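Local coordinates for periplasmic oligopeptide-binding protein (Burkholderia pseudomallei, PDB 3ZS6) that probably binds oligopeptides in the periplasm and hands them to an ABC transport system for uptake into the cell, at residues G46-G51 with F145-A150; Q54-K59 with W64-R69; M391-R394 with K398-I401. All coordinates share one frame; numbering follows the deposited sequence. Where two conformers were deposited one is given.

Contact 1. Residues G46-G51 with F145-A150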
loop_
_atom_site.group_PDB
_atom_site.type_symbol
_atom_site.label_atom_id
_atom_site.label_comp_id
_atom_site.label_asym_id
_atom_site.label_seq_id
_atom_site.Cartn_x
_atom_site.Cartn_y
_atom_site.Cartn_z
ATOM N N GLY A 46 -0.015 -13.422 8.726
ATOM C CA GLY A 46 0.229 -12.017 8.997
ATOM C C GLY A 46 1.331 -11.811 10.027
ATOM O O GLY A 46 1.667 -10.677 10.370
ATOM N N ALA A 47 1.898 -12.908 10.521
ATOM C CA ALA A 47 2.985 -12.833 11.497
ATOM C C ALA A 47 4.316 -12.422 10.854
ATOM O O ALA A 47 4.599 -12.758 9.696
ATOM C CB ALA A 47 3.136 -14.164 12.231
ATOM N N VAL A 48 5.118 -11.675 11.607
ATOM C CA VAL A 48 6.458 -11.306 11.170
ATOM C C VAL A 48 7.398 -12.463 11.485
ATOM O O VAL A 48 7.567 -12.810 12.646
ATOM C CB VAL A 48 6.964 -10.042 11.902
ATOM C CG1 VAL A 48 8.291 -9.591 11.320
ATOM C CG2 VAL A 48 5.943 -8.926 11.802
ATOM N N VAL A 49 7.997 -13.065 10.458
ATOM C CA VAL A 49 8.884 -14.220 10.660
ATOM C C VAL A 49 10.261 -13.981 10.040
ATOM O O VAL A 49 10.427 -13.070 9.228
ATOM C CB VAL A 49 8.293 -15.518 10.053
ATOM C CG1 VAL A 49 6.945 -15.856 10.690
ATOM C CG2 VAL A 49 8.160 -15.386 8.538
ATOM N N PRO A 50 11.254 -14.805 10.420
ATOM C CA PRO A 50 12.621 -14.667 9.893
ATOM C C PRO A 50 12.689 -14.708 8.369
ATOM O O PRO A 50 12.079 -15.582 7.748
ATOM C CB PRO A 50 13.350 -15.888 10.475
ATOM C CG PRO A 50 12.608 -16.192 11.747
ATOM C CD PRO A 50 11.156 -15.873 11.434
ATOM N N GLY A 51 13.408 -13.753 7.784
ATOM C CA GLY A 51 13.721 -13.766 6.363
ATOM C C GLY A 51 15.194 -14.118 6.197
ATOM O O GLY A 51 15.619 -15.221 6.555
ATOM N N PHE A 145 9.849 -2.065 14.534
ATOM C CA PHE A 145 10.697 -1.864 13.370
ATOM C C PHE A 145 10.837 -3.093 12.465
ATOM O O PHE A 145 10.886 -2.959 11.244
ATOM C CB PHE A 145 12.077 -1.306 13.741
ATOM C CG PHE A 145 12.904 -0.949 12.539
ATOM C CD1 PHE A 145 12.542 0.127 11.736
ATOM C CD2 PHE A 145 13.999 -1.720 12.171
ATOM C CE1 PHE A 145 13.277 0.451 10.601
ATOM C CE2 PHE A 145 14.741 -1.403 11.039
ATOM C CZ PHE A 145 14.372 -0.311 10.244
ATOM N N PRO A 146 10.903 -4.299 13.050
ATOM C CA PRO A 146 11.086 -5.441 12.146
ATOM C C PRO A 146 9.964 -5.613 11.108
ATOM O O PRO A 146 10.245 -6.121 10.024
ATOM C CB PRO A 146 11.165 -6.641 13.106
ATOM C CG PRO A 146 11.724 -6.049 14.379
ATOM C CD PRO A 146 11.091 -4.668 14.466
ATOM N N GLU A 147 8.737 -5.196 11.422
ATOM C CA GLU A 147 7.637 -5.251 10.452
ATOM C C GLU A 147 7.963 -4.519 9.157
ATOM O O GLU A 147 7.616 -4.984 8.068
ATOM C CB GLU A 147 6.350 -4.654 11.036
ATOM C CG GLU A 147 5.579 -5.583 11.941
ATOM C CD GLU A 147 4.275 -4.972 12.429
ATOM O OE1 GLU A 147 3.316 -4.866 11.628
ATOM O OE2 GLU A 147 4.207 -4.613 13.619
ATOM N N LEU A 148 8.606 -3.358 9.282
ATOM C CA LEU A 148 8.938 -2.546 8.120
ATOM C C LEU A 148 9.891 -3.265 7.169
ATOM O O LEU A 148 9.768 -3.140 5.949
ATOM C CB LEU A 148 9.539 -1.193 8.542
ATOM C CG LEU A 148 8.545 -0.100 8.965
ATOM C CD1 LEU A 148 7.839 -0.470 10.260
ATOM C CD2 LEU A 148 9.244 1.250 9.102
ATOM N N THR A 149 10.844 -4.004 7.738
ATOM C CA THR A 149 11.881 -4.675 6.959
ATOM C C THR A 149 11.318 -5.835 6.136
ATOM O O THR A 149 12.022 -6.410 5.307
ATOM C CB THR A 149 13.017 -5.219 7.873
ATOM O OG1 THR A 149 12.556 -6.385 8.571
ATOM C CG2 THR A 149 13.447 -4.167 8.885
ATOM N N ALA A 150 10.054 -6.185 6.361
ATOM C CA ALA A 150 9.412 -7.241 5.577
ATOM C C ALA A 150 8.812 -6.737 4.254
ATOM O O ALA A 150 8.346 -7.532 3.440
ATOM C CB ALA A 150 8.346 -7.968 6.413
#

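Contact 2. Residues Q54-K59 with W64-R69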
loop_
_atom_site.group_PDB
_atom_site.type_symbol
_atom_site.label_atom_id
_atom_site.label_comp_id
_atom_site.label_asym_id
_atom_site.label_seq_id
_atom_site.Cartn_x
_atom_site.Cartn_y
_atom_site.Cartn_z
ATOM N N GLN A 54 17.897 -14.458 10.745
ATOM C CA GLN A 54 17.363 -15.584 11.498
ATOM C C GLN A 54 16.870 -15.119 12.871
ATOM O O GLN A 54 16.064 -15.791 13.513
ATOM C CB GLN A 54 18.394 -16.712 11.624
ATOM C CG GLN A 54 19.670 -16.325 12.346
ATOM C CD GLN A 54 20.629 -17.491 12.498
ATOM O OE1 GLN A 54 20.898 -18.222 11.541
ATOM N NE2 GLN A 54 21.141 -17.681 13.711
ATOM N N ALA A 55 17.336 -13.952 13.304
ATOM C CA ALA A 55 16.962 -13.422 14.610
ATOM C C ALA A 55 17.221 -11.924 14.694
ATOM O O ALA A 55 18.012 -11.378 13.930
ATOM C CB ALA A 55 17.722 -14.160 15.724
ATOM N N TRP A 56 16.541 -11.258 15.621
ATOM C CA TRP A 56 16.780 -9.840 15.855
ATOM C C TRP A 56 16.483 -9.470 17.296
ATOM O O TRP A 56 15.790 -10.199 18.009
ATOM C CB TRP A 56 15.961 -8.965 14.900
ATOM C CG TRP A 56 14.511 -9.317 14.848
ATOM C CD1 TRP A 56 13.548 -8.976 15.754
ATOM C CD2 TRP A 56 13.850 -10.065 13.822
ATOM N NE1 TRP A 56 12.329 -9.473 15.361
ATOM C CE2 TRP A 56 12.486 -10.149 14.179
ATOM C CE3 TRP A 56 14.281 -10.688 12.645
ATOM C CZ2 TRP A 56 11.549 -10.821 13.398
ATOM C CZ3 TRP A 56 13.343 -11.353 11.863
ATOM C CH2 TRP A 56 11.996 -11.414 12.245
ATOM N N GLU A 57 17.008 -8.325 17.715
ATOM C CA GLU A 57 16.897 -7.906 19.099
ATOM C C GLU A 57 16.863 -6.384 19.183
ATOM O O GLU A 57 17.644 -5.700 18.517
ATOM C CB GLU A 57 18.079 -8.473 19.897
ATOM C CG GLU A 57 17.991 -8.275 21.400
ATOM C CD GLU A 57 18.981 -9.150 22.166
ATOM O OE1 GLU A 57 19.216 -10.306 21.753
ATOM O OE2 GLU A 57 19.521 -8.680 23.187
ATOM N N HIS A 58 15.944 -5.868 19.996
ATOM C CA HIS A 58 15.831 -4.438 20.262
ATOM C C HIS A 58 16.779 -4.068 21.408
ATOM O O HIS A 58 16.385 -4.045 22.576
ATOM C CB HIS A 58 14.382 -4.097 20.623
ATOM C CG HIS A 58 14.051 -2.645 20.492
ATOM N ND1 HIS A 58 12.826 -2.128 20.855
ATOM C CD2 HIS A 58 14.781 -1.601 20.037
ATOM C CE1 HIS A 58 12.818 -0.825 20.632
ATOM N NE2 HIS A 58 13.993 -0.480 20.135
ATOM N N LYS A 59 18.041 -3.829 21.067
ATOM C CA LYS A 59 19.105 -3.683 22.058
ATOM C C LYS A 59 18.996 -2.408 22.885
ATOM O O LYS A 59 19.346 -2.389 24.061
ATOM C CB LYS A 59 20.474 -3.762 21.384
ATOM C CG LYS A 59 20.752 -5.091 20.699
ATOM C CD LYS A 59 21.329 -6.111 21.665
ATOM C CE LYS A 59 22.653 -6.656 21.159
ATOM N NZ LYS A 59 22.958 -8.018 21.687
ATOM N N TRP A 64 18.463 -1.581 16.784
ATOM C CA TRP A 64 18.097 -2.969 16.493
ATOM C C TRP A 64 19.287 -3.749 15.927
ATOM O O TRP A 64 20.072 -3.222 15.136
ATOM C CB TRP A 64 16.942 -3.025 15.482
ATOM C CG TRP A 64 15.611 -2.583 16.023
ATOM C CD1 TRP A 64 15.129 -1.302 16.080
ATOM C CD2 TRP A 64 14.588 -3.423 16.573
ATOM N NE1 TRP A 64 13.872 -1.297 16.640
ATOM C CE2 TRP A 64 13.515 -2.584 16.947
ATOM C CE3 TRP A 64 14.478 -4.804 16.793
ATOM C CZ2 TRP A 64 12.348 -3.079 17.530
ATOM C CZ3 TRP A 64 13.318 -5.296 17.366
ATOM C CH2 TRP A 64 12.265 -4.434 17.726
ATOM N N ILE A 65 19.412 -5.009 16.328
ATOM C CA ILE A 65 20.443 -5.890 15.790
ATOM C C ILE A 65 19.770 -7.033 15.033
ATOM O O ILE A 65 18.863 -7.674 15.557
ATOM C CB ILE A 65 21.323 -6.487 16.915
ATOM C CG1 ILE A 65 22.080 -5.385 17.655
ATOM C CG2 ILE A 65 22.312 -7.506 16.351
ATOM C CD1 ILE A 65 23.190 -4.765 16.849
ATOM N N PHE A 66 20.207 -7.274 13.799
ATOM C CA PHE A 66 19.708 -8.394 13.005
ATOM C C PHE A 66 20.844 -9.377 12.753
ATOM O O PHE A 66 21.904 -9.006 12.241
ATOM C CB PHE A 66 19.127 -7.912 11.660
ATOM C CG PHE A 66 17.876 -7.076 11.795
ATOM C CD1 PHE A 66 17.959 -5.710 12.015
ATOM C CD2 PHE A 66 16.623 -7.658 11.702
ATOM C CE1 PHE A 66 16.815 -4.935 12.132
ATOM C CE2 PHE A 66 15.470 -6.890 11.822
ATOM C CZ PHE A 66 15.568 -5.525 12.040
ATOM N N LYS A 67 20.629 -10.630 13.126
ATOM C CA LYS A 67 21.614 -11.673 12.869
ATOM C C LYS A 67 21.196 -12.433 11.629
ATOM O O LYS A 67 20.139 -13.066 11.603
ATOM C CB LYS A 67 21.735 -12.624 14.065
ATOM C CG LYS A 67 22.538 -12.064 15.224
ATOM C CD LYS A 67 23.987 -11.766 14.828
ATOM C CE LYS A 67 24.782 -13.034 14.524
ATOM N NZ LYS A 67 24.335 -13.715 13.268
ATOM N N LEU A 68 22.018 -12.352 10.590
ATOM C CA LEU A 68 21.689 -12.996 9.324
ATOM C C LEU A 68 22.080 -14.475 9.332
ATOM O O LEU A 68 23.067 -14.871 9.961
ATOM C CB LEU A 68 22.372 -12.280 8.160
ATOM C CG LEU A 68 22.271 -10.756 8.101
ATOM C CD1 LEU A 68 22.827 -10.262 6.777
ATOM C CD2 LEU A 68 20.823 -10.278 8.297
ATOM N N ARG A 69 21.294 -15.296 8.645
ATOM C CA ARG A 69 21.689 -16.681 8.431
ATOM C C ARG A 69 22.862 -16.660 7.463
ATOM O O ARG A 69 23.061 -15.684 6.731
ATOM C CB ARG A 69 20.529 -17.506 7.869
ATOM C CG ARG A 69 20.142 -17.152 6.446
ATOM C CD ARG A 69 18.845 -17.842 6.034
ATOM N NE ARG A 69 17.695 -17.321 6.768
ATOM C CZ ARG A 69 17.166 -17.889 7.846
ATOM N NH1 ARG A 69 17.675 -19.021 8.343
ATOM N NH2 ARG A 69 16.126 -17.318 8.434
HETATM O O HOH W 1 14.135 1.521 17.405
#

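Contact 3. Residues M391-R394 with K398-I401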
loop_
_atom_site.group_PDB
_atom_site.type_symbol
_atom_site.label_atom_id
_atom_site.label_comp_id
_atom_site.label_asym_id
_atom_site.label_seq_id
_atom_site.Cartn_x
_atom_site.Cartn_y
_atom_site.Cartn_z
ATOM N N MET A 391 -0.826 6.757 -10.918
ATOM C CA MET A 391 0.145 6.962 -9.847
ATOM C C MET A 391 1.065 8.141 -10.145
ATOM O O MET A 391 1.288 8.988 -9.276
ATOM C CB MET A 391 0.970 5.700 -9.569
ATOM C CG MET A 391 0.395 4.811 -8.467
ATOM S SD MET A 391 1.508 3.487 -7.921
ATOM C CE MET A 391 2.130 2.897 -9.493
ATOM N N LYS A 392 1.589 8.200 -11.367
ATOM C CA LYS A 392 2.468 9.291 -11.771
ATOM C C LYS A 392 1.731 10.623 -11.753
ATOM O O LYS A 392 2.253 11.630 -11.273
ATOM C CB LYS A 392 3.054 9.029 -13.162
ATOM C CG LYS A 392 3.999 7.841 -13.210
ATOM C CD LYS A 392 4.568 7.625 -14.608
ATOM C CE LYS A 392 5.490 6.412 -14.654
ATOM N NZ LYS A 392 6.094 6.224 -16.002
ATOM N N GLN A 393 0.511 10.634 -12.280
ATOM C CA GLN A 393 -0.257 11.876 -12.303
ATOM C C GLN A 393 -0.513 12.433 -10.902
ATOM O O GLN A 393 -0.441 13.641 -10.694
ATOM C CB GLN A 393 -1.568 11.697 -13.069
ATOM C CG GLN A 393 -1.376 11.669 -14.583
ATOM C CD GLN A 393 -2.681 11.447 -15.325
ATOM O OE1 GLN A 393 -3.660 10.971 -14.754
ATOM N NE2 GLN A 393 -2.702 11.800 -16.606
ATOM N N ARG A 394 -0.809 11.557 -9.945
ATOM C CA ARG A 394 -1.024 11.998 -8.566
ATOM C C ARG A 394 0.265 12.595 -7.970
ATOM O O ARG A 394 0.233 13.658 -7.344
ATOM C CB ARG A 394 -1.586 10.857 -7.698
ATOM C CG ARG A 394 -2.998 10.420 -8.100
ATOM C CD ARG A 394 -3.570 9.309 -7.212
ATOM N NE ARG A 394 -2.600 8.257 -6.895
ATOM C CZ ARG A 394 -2.896 6.972 -6.691
ATOM N NH1 ARG A 394 -4.152 6.540 -6.808
ATOM N NH2 ARG A 394 -1.923 6.108 -6.372
ATOM N N LYS A 398 -1.056 16.292 -11.582
ATOM C CA LYS A 398 -1.677 16.544 -12.887
ATOM C C LYS A 398 -3.145 16.107 -12.955
ATOM O O LYS A 398 -3.755 16.075 -14.030
ATOM C CB LYS A 398 -0.858 15.885 -13.997
ATOM C CG LYS A 398 0.511 16.531 -14.148
ATOM C CD LYS A 398 1.349 15.886 -15.228
ATOM C CE LYS A 398 2.712 16.560 -15.295
ATOM N NZ LYS A 398 3.490 16.124 -16.478
ATOM N N VAL A 399 -3.700 15.771 -11.795
ATOM C CA VAL A 399 -5.109 15.421 -11.669
ATOM C C VAL A 399 -5.663 16.227 -10.497
ATOM O O VAL A 399 -4.912 16.599 -9.593
ATOM C CB VAL A 399 -5.290 13.901 -11.416
ATOM C CG1 VAL A 399 -5.027 13.104 -12.700
ATOM C CG2 VAL A 399 -4.360 13.424 -10.301
ATOM N N GLN A 400 -6.965 16.496 -10.512
ATOM C CA GLN A 400 -7.591 17.356 -9.506
ATOM C C GLN A 400 -8.240 16.533 -8.397
ATOM O O GLN A 400 -7.957 16.719 -7.218
ATOM C CB GLN A 400 -8.646 18.252 -10.162
ATOM C CG GLN A 400 -8.078 19.290 -11.104
ATOM C CD GLN A 400 -9.159 20.164 -11.703
ATOM O OE1 GLN A 400 -10.038 19.676 -12.421
ATOM N NE2 GLN A 400 -9.116 21.461 -11.395
ATOM N N ILE A 401 -9.137 15.641 -8.794
ATOM C CA ILE A 401 -9.726 14.673 -7.887
ATOM C C ILE A 401 -9.395 13.324 -8.491
ATOM O O ILE A 401 -9.560 13.133 -9.697
ATOM C CB ILE A 401 -11.256 14.826 -7.805
ATOM C CG1 ILE A 401 -11.632 16.270 -7.448
ATOM C CG2 ILE A 401 -11.831 13.834 -6.811
ATOM C CD1 ILE A 401 -13.135 16.512 -7.315
#

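Contact 1. Residues G46-G51 with F145-A150
V48, at the start of strand 48-60, faces E147 of the short, weakly bonded helix 145-148 with their CA atoms 6.2 Å apart, and no hydrogen bond joins the two backbones. The valine spans the gap with both methyls. CG2 meets E147 CG at 3.4 Å, the two side chains crossing at about a right angle. CG1, anti to the backbone N (chi1 -174°), reaches instead toward P146, lying 4.2 Å from P146 O and 4.5 Å from P146 CB. This places the helix against one face of the antiparallel sheet that holds strands 40-42, 48-60 and 63-68: V48 also packs on A40, I42 and W56, while P146 rests on W56 and W64. The glutamate offers only its aliphatic part to the valine, because its chain runs on extended beyond CG and carries OE1 to the backbone N of N411. Within the helical turn, T149 OG1 donates to P146 O at 2.7 Å, tilted 16° from the carbonyl plane. That same oxygen takes a weak bond from T149 N, so two donors from one residue grip the carbonyl that lies near the V48 methyl.

Contact 2. Residues Q54-K59 with W64-R69
Backbone bonds come first between Q54-K59 and W64-R69, the two arms of a beta hairpin. A55 with K67 and E57 with I65 are antiparallel hydrogen-bonded pairs; K67 N gives to A55 O at 2.8 Å, and I65 N to E57 O at 2.9 Å. At the far end Q54 and A55 both face K67 in a classic beta bulge: Q54 N binds K67 O at 2.8 Å, while the A55 bond is weak. Aromatic contacts line the face bearing W56, H58, W64 and F66. H58 lies in an offset stack on the six-membered ring of W64, planes 5° apart and centroids 4.1 Å, with its CB also over that ring. W56, its CG held between the backbone N and the carbonyl carbon (chi1 50°), sets CB 3.5 Å from F66 CD2, its five-membered ring oblique to the F66 ring at 51°. At the charged R69, Q54 CB lies over one face of the guanidinium, which binds G51 O through NH2 and makes a cation-pi contact with W201. H58 NE2 bonds to P61 O. A carbonyl can only accept, so NE2 presumably carries a proton, and the stack and the NE2 bond together probably limit the rotation of the imidazole.

Contact 3. Residues M391-R394 with K398-I401
Q393 presents its side-chain amide to V399: methyl CG1 lies to one side of the amide plane and out past the oxygen, 3.3 Å from Q393 OE1. The glutamine chain is extended beyond CG and crosses the valine at about a right angle, with Q393 CB also 3.8 Å from CG1. The other methyl, V399 CG2, turns to the helix itself, 4.0 Å from R394 CG and 3.9 Å from Q393 O. It gets there because chi1 of -74° sets it between the backbone N and the carbonyl carbon. The R394 guanidinium lies away from this contact, with NH1 bonded to R403 O. One hydrogen bond joins the segments: K398 N gives to Q393 O at 2.9 Å, tilted 21° from the carbonyl plane. The donor comes five residues after the acceptor, one more than in an alpha-helical bond, as the chain leaves helix 387-395 and turns toward strand 401-407. M391 and R394 each pack on an apolar side chain of the bound peptide, so this helix borders the binding site. Chemically the contact is lopsided: the backbone carbonyl is satisfied, but Q393 OE1 is buried against a methyl without a polar partner in the model.

How the contacts relate
From the N terminus, the chain passes G46-G51 and almost at once turns back on itself in contact 2, where four residues link the two arms of the hairpin. Contact 1 closes much later, when F145-A150 returns to the start of strand 48-60, so contact 2 is nested inside a loop with 93 residues between its ends. The two share that strand and touch directly, F145 CB packing 3.4 Å from W64 NE1. Contact 3 follows in series, a short local loop joining helix 387-395 to strand 401-407 of another sheet. It lies across the chain's centre, its nearest atoms about 17 Å from contact 1 and about 26 Å from contact 2.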